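Long-range contact in fructosyl amine: oxygen oxidoreductase (Aspergillus fumigatus, PDB 3DJE), which oxidises fructosyl amino acids with FAD as cofactor, a deglycation reaction that frees the amine from its sugar adduct: residues L23-R28 and D379-K384. Sequence-based numbering, arbitrary orientation.
Sequences LHLARR and DAMEGK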
loop_
_atom_site.group_PDB
_atom_site.type_symbol
_atom_site.label_atom_id
_atom_site.label_comp_id
_atom_site.label_asym_id
_atom_site.label_seq_id
_atom_site.Cartn_x
_atom_site.Cartn_y
_atom_site.Cartn_z
ATOM N N LEU A 23 2.364 -10.391 -13.917
ATOM C CA LEU A 23 1.097 -10.875 -14.457
ATOM C C LEU A 23 0.802 -10.253 -15.806
ATOM O O LEU A 23 0.458 -10.968 -16.767
ATOM C CB LEU A 23 -0.038 -10.583 -13.471
ATOM C CG LEU A 23 -1.428 -11.002 -13.968
ATOM C CD1 LEU A 23 -1.497 -12.524 -14.177
ATOM C CD2 LEU A 23 -2.502 -10.503 -12.985
ATOM N N HIS A 24 0.939 -8.927 -15.891
ATOM C CA HIS A 24 0.621 -8.237 -17.136
ATOM C C HIS A 24 1.623 -8.503 -18.246
ATOM O O HIS A 24 1.224 -8.617 -19.406
ATOM C CB HIS A 24 0.332 -6.766 -16.890
ATOM C CG HIS A 24 -0.983 -6.558 -16.220
ATOM N ND1 HIS A 24 -2.180 -6.723 -16.885
ATOM C CD2 HIS A 24 -1.300 -6.255 -14.938
ATOM C CE1 HIS A 24 -3.180 -6.494 -16.048
ATOM N NE2 HIS A 24 -2.672 -6.216 -14.859
ATOM N N LEU A 25 2.892 -8.694 -17.900
ATOM C CA LEU A 25 3.861 -9.110 -18.922
ATOM C C LEU A 25 3.432 -10.457 -19.498
ATOM O O LEU A 25 3.428 -10.638 -20.729
ATOM C CB LEU A 25 5.276 -9.225 -18.347
ATOM C CG LEU A 25 6.008 -7.903 -18.127
ATOM C CD1 LEU A 25 7.248 -8.131 -17.256
ATOM C CD2 LEU A 25 6.412 -7.191 -19.426
ATOM N N ALA A 26 3.087 -11.398 -18.613
ATOM C CA ALA A 26 2.679 -12.742 -19.024
ATOM C C ALA A 26 1.422 -12.665 -19.889
ATOM O O ALA A 26 1.347 -13.314 -20.942
ATOM C CB ALA A 26 2.430 -13.634 -17.812
ATOM N N ARG A 27 0.453 -11.854 -19.473
ATOM C CA ARG A 27 -0.788 -11.709 -20.277
ATOM C C ARG A 27 -0.533 -11.115 -21.648
ATOM O O ARG A 27 -1.263 -11.409 -22.605
ATOM C CB ARG A 27 -1.841 -10.883 -19.537
ATOM C CG ARG A 27 -2.412 -11.608 -18.347
ATOM C CD ARG A 27 -3.458 -10.722 -17.684
ATOM N NE ARG A 27 -4.208 -11.444 -16.671
ATOM C CZ ARG A 27 -5.192 -10.903 -15.951
ATOM N NH1 ARG A 27 -5.533 -9.631 -16.145
ATOM N NH2 ARG A 27 -5.836 -11.635 -15.048
ATOM N N ARG A 28 0.499 -10.286 -21.745
ATOM C CA ARG A 28 0.806 -9.595 -22.985
ATOM C C ARG A 28 1.776 -10.381 -23.871
ATOM O O ARG A 28 2.209 -9.889 -24.914
ATOM C CB ARG A 28 1.241 -8.153 -22.703
ATOM C CG ARG A 28 0.043 -7.335 -22.202
ATOM C CD ARG A 28 0.416 -6.048 -21.490
ATOM N NE ARG A 28 1.009 -5.053 -22.374
ATOM C CZ ARG A 28 0.980 -3.742 -22.147
ATOM N NH1 ARG A 28 0.362 -3.256 -21.080
ATOM N NH2 ARG A 28 1.560 -2.915 -22.994
ATOM N N ASP A 379 3.364 -0.574 -20.089
ATOM C CA ASP A 379 3.261 0.530 -21.036
ATOM C C ASP A 379 4.496 1.436 -20.990
ATOM O O ASP A 379 4.991 1.883 -22.023
ATOM C CB ASP A 379 1.999 1.340 -20.778
ATOM C CG ASP A 379 0.733 0.659 -21.298
ATOM O OD1 ASP A 379 0.806 -0.354 -22.047
ATOM O OD2 ASP A 379 -0.360 1.167 -20.955
ATOM N N ALA A 380 5.004 1.698 -19.788
ATOM C CA ALA A 380 6.201 2.520 -19.655
ATOM C C ALA A 380 7.383 1.869 -20.370
ATOM O O ALA A 380 8.111 2.535 -21.104
ATOM C CB ALA A 380 6.514 2.782 -18.187
HETATM N N MSE A 381 7.568 0.566 -20.171
HETATM C CA MSE A 381 8.654 -0.143 -20.852
HETATM C C MSE A 381 8.501 -0.010 -22.361
HETATM O O MSE A 381 9.469 0.274 -23.069
HETATM C CB MSE A 381 8.711 -1.624 -20.461
HETATM C CG MSE A 381 9.929 -2.332 -21.054
HETATM SE SE MSE A 381 9.822 -4.278 -21.225
HETATM C CE MSE A 381 8.118 -4.467 -22.135
ATOM N N GLU A 382 7.270 -0.189 -22.836
ATOM C CA GLU A 382 6.991 -0.223 -24.277
ATOM C C GLU A 382 6.839 1.157 -24.923
ATOM O O GLU A 382 6.738 1.256 -26.151
ATOM C CB GLU A 382 5.748 -1.072 -24.551
ATOM C CG GLU A 382 5.913 -2.538 -24.186
ATOM C CD GLU A 382 4.686 -3.376 -24.527
ATOM O OE1 GLU A 382 3.630 -2.788 -24.822
ATOM O OE2 GLU A 382 4.776 -4.623 -24.470
ATOM N N GLY A 383 6.831 2.206 -24.108
ATOM C CA GLY A 383 6.655 3.585 -24.594
ATOM C C GLY A 383 5.234 3.945 -25.005
ATOM O O GLY A 383 5.038 4.757 -25.915
ATOM N N LYS A 384 4.244 3.382 -24.311
ATOM C CA LYS A 384 2.822 3.531 -24.681
ATOM C C LYS A 384 1.970 4.314 -23.662
ATOM O O LYS A 384 0.731 4.328 -23.750
ATOM C CB LYS A 384 2.200 2.149 -24.918
ATOM C CG LYS A 384 2.746 1.414 -26.125
ATOM C CD LYS A 384 2.222 -0.003 -26.160
ATOM C CE LYS A 384 2.668 -0.727 -27.419
ATOM N NZ LYS A 384 2.350 -2.179 -27.277
HETATM O O HOH W 1 2.372 -5.609 -24.913
#
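R28, just past the end of helix 16-27, reaches across to the last turn of helix 373-382 and ties D379 and E382 into one salt-bridge network. Its chain runs out and then bends at chi3 (68°), which turns the guanidinium end-on to D379. NH1 and NH2 both grip the single oxygen OD1: R28 NH2 lies 2.8 Å from D379 OD1, nearly along the C-O axis, whereas NH1 comes from above the carboxylate plane. The two flat groups are turned 64° apart, yet OD1 stays in the guanidinium plane. R28 NH2 also donates to E382 OE1 at 2.8 Å, a more bent bond (135°) tilted from that plane. K384 NZ meets the same E382 OE1 at 2.8 Å from the opposite face of the carboxylate. A water links R28 NE, from which it accepts at 2.9 Å, to E382 OE2, which Y30 OH also binds; N375 OD1 takes a further bond from R28 NH1. G383, with positive phi, ends the helix in a Schellman motif, and K384 N bonds back to D379 O.

Close approach is thus concentrated at the guanidinium; the buried apolar side meets more loosely. In the conformer given, selenomethionine M381 CE lies 4.2 Å from L25 CD2, a light touch, and both side chains pack on Y30, L9 and F214. The apolar pair sits against the central sheet of the Rossmann-type FAD-binding domain, on its parallel strands 9-12 and 212-215, joining the first helix, which follows the dinucleotide-binding turn, to a helix late in the chain. On the solvent side, where K384 is exposed, two carboxylates face two cationic side chains; this balance probably offsets the closeness of R28 and K384 and favours ionised D379 and E382.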